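Local coordinates for maltose-binding protein MalE1 (Thermotoga maritima, PDB 6DTU) that binds maltotetraose in the cleft between its lobes and probably serves, as a periplasmic maltose-binding protein, to deliver maltodextrins for uptake across the membrane, at residues A287-Y293 with R305-L311; G166-F170 with D181-N186. All coordinates share one frame; numbering follows the deposited sequence. Where two conformers were deposited one is given.

Contact 1: residues A287-Y293 with R305-L311; sequences AKKETMY and RKDVLEL
Arg-305 reaches Ala-287 with the tip of an extended side chain, its NH1 donating to Ala-287 O at 2.9 Å through a bent bond (140° at the hydrogen). The guanidinium lies flat over the backbone that starts helix 289-298, with Lys-289 N 3.4 Å above its plane. Side-on, NE and NH2 each bind one oxygen of Asp-307, NE to OD1 at 2.7 Å, and NH1 also forms a salt bridge with Asp-83. Were Arg-305 replaced by an alanine, Asp-307 and Asp-83 would probably lose their guanidinium partner and Ala-287 O this donor. A long, flexible lysine suits exposed position 289: CG and CD lie against the Asp-307 carboxylate, while NZ, 4.6 Å from Asp-307 OD2, is linked to it through a water.

Apolar contacts take over further along. Val-308 wedges its two methyls against the other helix, CG2 on Met-292 CB and CG1 near Tyr-293 CA at 3.8 Å. Leu-311 CD1 sits over the Tyr-293 ring, 3.5 Å from its centroid, a CH-pi contact. The chi1 of Tyr-293, -177°, takes the ring toward Leu-311, and chi2 sets how its face is turned. This is helix-helix packing of successive helices linked through strand 302-303; the axes of segments 289-293 and 306-311 cross at -51°, within 9.2 Å.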
loop_
_atom_site.group_PDB
_atom_site.type_symbol
_atom_site.label_atom_id
_atom_site.label_comp_id
_atom_site.label_asym_id
_atom_site.label_seq_id
_atom_site.Cartn_x
_atom_site.Cartn_y
_atom_site.Cartn_z
ATOM N N ALA A 287 8.031 19.298 -1.953
ATOM C CA ALA A 287 9.247 18.512 -1.862
ATOM C C ALA A 287 10.210 18.984 -0.786
ATOM O O ALA A 287 11.227 18.311 -0.564
ATOM C CB ALA A 287 9.984 18.495 -3.205
ATOM N N LYS A 288 9.952 20.109 -0.135
ATOM C CA LYS A 288 10.941 20.646 0.791
ATOM C C LYS A 288 11.003 19.820 2.075
ATOM O O LYS A 288 10.071 19.097 2.428
ATOM C CB LYS A 288 10.648 22.105 1.137
ATOM C CG LYS A 288 10.864 23.106 0.013
ATOM C CD LYS A 288 10.210 24.442 0.321
ATOM C CE LYS A 288 10.549 24.979 1.696
ATOM N NZ LYS A 288 11.413 26.200 1.635
ATOM N N LYS A 289 12.144 19.928 2.767
ATOM C CA LYS A 289 12.369 19.141 3.978
ATOM C C LYS A 289 11.258 19.331 4.998
ATOM O O LYS A 289 10.644 18.356 5.451
ATOM C CB LYS A 289 13.741 19.452 4.583
ATOM C CG LYS A 289 13.979 18.674 5.869
ATOM C CD LYS A 289 15.389 18.877 6.447
ATOM C CE LYS A 289 15.671 20.314 6.771
ATOM N NZ LYS A 289 17.119 20.525 7.096
ATOM N N GLU A 290 10.994 20.579 5.383
ATOM C CA GLU A 290 9.968 20.816 6.392
ATOM C C GLU A 290 8.619 20.275 5.944
ATOM O O GLU A 290 7.891 19.666 6.734
ATOM C CB GLU A 290 9.855 22.302 6.689
ATOM C CG GLU A 290 10.841 22.780 7.714
ATOM C CD GLU A 290 10.396 24.088 8.310
ATOM O OE1 GLU A 290 9.325 24.099 8.958
ATOM O OE2 GLU A 290 11.084 25.103 8.081
ATOM N N THR A 291 8.266 20.490 4.677
ATOM C CA THR A 291 6.949 20.062 4.233
ATOM C C THR A 291 6.834 18.556 4.237
ATOM O O THR A 291 5.799 18.016 4.636
ATOM C CB THR A 291 6.651 20.581 2.841
ATOM O OG1 THR A 291 7.023 21.953 2.791
ATOM C CG2 THR A 291 5.169 20.441 2.585
ATOM N N MET A 292 7.906 17.861 3.825
ATOM C CA MET A 292 7.887 16.402 3.822
ATOM C C MET A 292 7.809 15.855 5.240
ATOM O O MET A 292 7.155 14.831 5.482
ATOM C CB MET A 292 9.114 15.886 3.066
ATOM C CG MET A 292 8.947 15.964 1.569
ATOM S SD MET A 292 7.864 14.633 1.036
ATOM C CE MET A 292 7.627 14.986 -0.720
ATOM N N TYR A 293 8.432 16.544 6.194
ATOM C CA TYR A 293 8.344 16.111 7.579
ATOM C C TYR A 293 6.950 16.360 8.142
ATOM O O TYR A 293 6.406 15.503 8.849
ATOM C CB TYR A 293 9.462 16.783 8.381
ATOM C CG TYR A 293 9.576 16.392 9.830
ATOM C CD1 TYR A 293 9.554 15.065 10.202
ATOM C CD2 TYR A 293 9.840 17.347 10.807
ATOM C CE1 TYR A 293 9.696 14.686 11.545
ATOM C CE2 TYR A 293 9.990 16.986 12.137
ATOM C CZ TYR A 293 9.921 15.665 12.497
ATOM O OH TYR A 293 10.080 15.313 13.811
ATOM N N ARG A 305 12.252 11.220 1.519
ATOM C CA ARG A 305 13.265 12.254 1.455
ATOM C C ARG A 305 14.273 11.884 2.538
ATOM O O ARG A 305 13.895 11.659 3.690
ATOM C CB ARG A 305 12.623 13.610 1.761
ATOM C CG ARG A 305 13.623 14.747 1.651
ATOM C CD ARG A 305 13.061 16.147 1.701
ATOM N NE ARG A 305 14.208 16.969 2.017
ATOM C CZ ARG A 305 14.666 17.985 1.300
ATOM N NH1 ARG A 305 14.054 18.390 0.188
ATOM N NH2 ARG A 305 15.757 18.591 1.717
ATOM N N LYS A 306 15.551 11.779 2.148
ATOM C CA LYS A 306 16.557 11.163 3.020
ATOM C C LYS A 306 16.701 11.908 4.348
ATOM O O LYS A 306 16.741 11.289 5.420
ATOM C CB LYS A 306 17.897 11.099 2.279
ATOM C CG LYS A 306 19.090 10.570 3.078
ATOM C CD LYS A 306 20.397 10.651 2.257
ATOM C CE LYS A 306 20.895 12.090 2.196
ATOM N NZ LYS A 306 21.861 12.281 1.104
ATOM N N ASP A 307 16.745 13.236 4.298
ATOM C CA ASP A 307 16.933 13.997 5.523
ATOM C C ASP A 307 15.713 13.995 6.440
ATOM O O ASP A 307 15.826 14.413 7.600
ATOM C CB ASP A 307 17.512 15.398 5.268
ATOM C CG ASP A 307 16.672 16.263 4.349
ATOM O OD1 ASP A 307 15.476 15.962 4.156
ATOM O OD2 ASP A 307 17.222 17.283 3.850
ATOM N N VAL A 308 14.542 13.638 5.923
ATOM C CA VAL A 308 13.364 13.452 6.752
ATOM C C VAL A 308 13.369 12.064 7.385
ATOM O O VAL A 308 13.058 11.912 8.575
ATOM C CB VAL A 308 12.098 13.742 5.926
ATOM C CG1 VAL A 308 10.859 13.416 6.756
ATOM C CG2 VAL A 308 12.125 15.217 5.476
ATOM N N LEU A 309 13.769 11.038 6.622
ATOM C CA LEU A 309 13.909 9.710 7.213
ATOM C C LEU A 309 14.861 9.762 8.392
ATOM O O LEU A 309 14.592 9.162 9.440
ATOM C CB LEU A 309 14.365 8.677 6.176
ATOM C CG LEU A 309 14.328 7.225 6.660
ATOM C CD1 LEU A 309 12.899 6.863 7.068
ATOM C CD2 LEU A 309 14.815 6.280 5.581
ATOM N N GLU A 310 15.948 10.532 8.261
ATOM C CA GLU A 310 16.899 10.676 9.355
ATOM C C GLU A 310 16.245 11.227 10.617
ATOM O O GLU A 310 16.651 10.870 11.729
ATOM C CB GLU A 310 18.064 11.561 8.921
ATOM C CG GLU A 310 19.061 11.826 10.032
ATOM C CD GLU A 310 19.932 10.609 10.316
ATOM O OE1 GLU A 310 20.021 9.731 9.435
ATOM O OE2 GLU A 310 20.524 10.534 11.412
ATOM N N LEU A 311 15.227 12.088 10.473
ATOM C CA LEU A 311 14.542 12.650 11.634
ATOM C C LEU A 311 13.726 11.608 12.382
ATOM O O LEU A 311 13.567 11.708 13.598
ATOM C CB LEU A 311 13.612 13.785 11.204
ATOM C CG LEU A 311 14.217 15.047 10.581
ATOM C CD1 LEU A 311 13.112 15.931 10.051
ATOM C CD2 LEU A 311 15.033 15.808 11.591
HETATM O O HOH W 1 18.884 18.621 5.334
#

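Contact 2: residues G166-F170 with D181-N186; sequences GGYVF and DIGLAN
A small antiparallel sheet, its central strand 168-173 flanked by 176-178 and 181-183, contains this contact, where the chain leaving helix 155-164 meets the approach to helix 187-201. Tyr-168 lies across Gly-183: the glycine CA is 3.6 Å from the ring centroid, a CH-pi contact over one face, offset toward the rim. Any side chain on Gly-183 would run into Tyr-168 CD1, so glycine fits here. The tyrosine CG stands between its backbone N and carbonyl carbon (chi1 56°), which folds the ring back over the neighbouring strand and carries OH to Asp-181. There Tyr-168 OH donates to Asp-181 OD1 at 2.6 Å, on the syn side but 27° out of the carboxylate plane.

The backbone pairing is irregular. Gly-183 N gives its sounder bond to Val-169 O (3.2 Å), while the two bonds between Gly-183 and Tyr-168 are weak; the corner in the chain at Val-169 and Phe-170 accompanies this irregularity. Phe-170 and Ile-182 form a non-hydrogen-bonded pair, their side chains side by side, Phe-170 CD1 to Ile-182 CG1 at 4.1 Å; Ile-182 also rests on helix 358-374. Leu-184 lays CG and CD2 against Tyr-168 O, and its side chain also touches Phe-155 of helix 155-164; a branched apolar side chain suits this buried place.

Gly-166, with its positive phi, ends helix 155-164 in a Schellman motif, a conformation that glycine adopts readily. Asn-186 is the N-cap of the next helix, OD1 accepting from Ala-189 N. The other end of the amide ties this cap to the turn after helix 155-164: Asn-186 ND2 donates to Gly-166 O at 3.2 Å. The same ND2 donates to a water, 3.3 Å away, that in turn donates to Tyr-168 OH at 2.6 Å.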
loop_
_atom_site.group_PDB
_atom_site.type_symbol
_atom_site.label_atom_id
_atom_site.label_comp_id
_atom_site.label_asym_id
_atom_site.label_seq_id
_atom_site.Cartn_x
_atom_site.Cartn_y
_atom_site.Cartn_z
ATOM N N GLY A 166 7.665 -18.406 -2.143
ATOM C CA GLY A 166 8.273 -18.470 -3.460
ATOM C C GLY A 166 7.371 -18.121 -4.621
ATOM O O GLY A 166 7.795 -18.267 -5.775
ATOM N N GLY A 167 6.133 -17.713 -4.376
ATOM C CA GLY A 167 5.332 -17.154 -5.444
ATOM C C GLY A 167 5.905 -15.833 -5.910
ATOM O O GLY A 167 6.733 -15.230 -5.238
ATOM N N TYR A 168 5.488 -15.393 -7.094
ATOM C CA TYR A 168 5.919 -14.093 -7.613
ATOM C C TYR A 168 4.883 -13.607 -8.614
ATOM O O TYR A 168 4.104 -14.397 -9.145
ATOM C CB TYR A 168 7.333 -14.140 -8.217
ATOM C CG TYR A 168 7.517 -15.166 -9.320
ATOM C CD1 TYR A 168 7.162 -14.876 -10.634
ATOM C CD2 TYR A 168 8.048 -16.420 -9.051
ATOM C CE1 TYR A 168 7.327 -15.816 -11.654
ATOM C CE2 TYR A 168 8.213 -17.356 -10.063
ATOM C CZ TYR A 168 7.849 -17.051 -11.352
ATOM O OH TYR A 168 8.015 -17.994 -12.337
ATOM N N VAL A 169 4.859 -12.290 -8.848
ATOM C CA VAL A 169 3.939 -11.734 -9.838
ATOM C C VAL A 169 4.512 -11.988 -11.226
ATOM O O VAL A 169 4.062 -12.891 -11.936
ATOM C CB VAL A 169 3.658 -10.233 -9.607
ATOM C CG1 VAL A 169 2.590 -9.732 -10.600
ATOM C CG2 VAL A 169 3.217 -9.996 -8.172
ATOM N N PHE A 170 5.522 -11.211 -11.605
ATOM C CA PHE A 170 6.237 -11.366 -12.858
ATOM C C PHE A 170 7.672 -11.745 -12.518
ATOM O O PHE A 170 8.275 -11.165 -11.604
ATOM C CB PHE A 170 6.226 -10.033 -13.635
ATOM C CG PHE A 170 4.834 -9.487 -13.919
ATOM C CD1 PHE A 170 3.881 -10.270 -14.529
ATOM C CD2 PHE A 170 4.499 -8.182 -13.585
ATOM C CE1 PHE A 170 2.607 -9.769 -14.804
ATOM C CE2 PHE A 170 3.219 -7.673 -13.837
ATOM C CZ PHE A 170 2.275 -8.462 -14.448
ATOM N N ASP A 181 5.891 -14.492 -17.657
ATOM C CA ASP A 181 6.231 -15.532 -16.692
ATOM C C ASP A 181 5.588 -15.125 -15.376
ATOM O O ASP A 181 6.151 -14.338 -14.614
ATOM C CB ASP A 181 7.746 -15.698 -16.595
ATOM C CG ASP A 181 8.167 -16.787 -15.616
ATOM O OD1 ASP A 181 7.364 -17.202 -14.758
ATOM O OD2 ASP A 181 9.322 -17.229 -15.701
ATOM N N ILE A 182 4.409 -15.673 -15.113
ATOM C CA ILE A 182 3.619 -15.317 -13.942
ATOM C C ILE A 182 3.748 -16.429 -12.907
ATOM O O ILE A 182 3.623 -17.609 -13.243
ATOM C CB ILE A 182 2.154 -15.058 -14.335
ATOM C CG1 ILE A 182 2.077 -13.885 -15.312
ATOM C CG2 ILE A 182 1.298 -14.756 -13.113
ATOM C CD1 ILE A 182 0.666 -13.628 -15.807
ATOM N N GLY A 183 4.013 -16.061 -11.645
ATOM C CA GLY A 183 4.245 -17.076 -10.627
ATOM C C GLY A 183 3.216 -17.134 -9.515
ATOM O O GLY A 183 3.491 -17.612 -8.406
ATOM N N LEU A 184 2.008 -16.682 -9.800
ATOM C CA LEU A 184 0.966 -16.624 -8.790
ATOM C C LEU A 184 0.188 -17.925 -8.659
ATOM O O LEU A 184 -0.798 -17.967 -7.916
ATOM C CB LEU A 184 0.028 -15.450 -9.080
ATOM C CG LEU A 184 0.748 -14.111 -9.016
ATOM C CD1 LEU A 184 -0.183 -13.031 -9.532
ATOM C CD2 LEU A 184 1.183 -13.804 -7.599
ATOM N N ALA A 185 0.578 -18.970 -9.398
ATOM C CA ALA A 185 0.020 -20.304 -9.212
ATOM C C ALA A 185 1.116 -21.361 -9.177
ATOM O O ALA A 185 0.838 -22.534 -9.444
ATOM C CB ALA A 185 -1.025 -20.657 -10.273
ATOM N N ASN A 186 2.352 -20.970 -8.877
ATOM C CA ASN A 186 3.404 -21.958 -8.695
ATOM C C ASN A 186 3.239 -22.629 -7.332
ATOM O O ASN A 186 2.334 -22.307 -6.560
ATOM C CB ASN A 186 4.791 -21.370 -8.983
ATOM C CG ASN A 186 5.265 -20.369 -7.937
ATOM O OD1 ASN A 186 4.715 -20.257 -6.836
ATOM N ND2 ASN A 186 6.321 -19.646 -8.280
HETATM O O HOH W 2 6.846 -20.106 -11.465
#

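Overall arrangement
From the N terminus, the chain first passes through the first strands of the large mixed sheet and two strands (112-116 and 146-149) of the four-stranded one before reaching contact 2. There, residues 166-170 and 181-186 close a loop of ten residues that includes strand 176-178, joining the end of helix 155-164 to the start of helix 187-201. The chain later returns to the large sheet through strand 260-268, and contact 1 closes a second short loop, between helices 289-298 and 306-312, containing strand 302-303. The loops follow in series, neither nested nor crossed. Their centres are 36 Å apart, on opposite sides of the chain's centre, and their nearest atoms are about 24 Å apart.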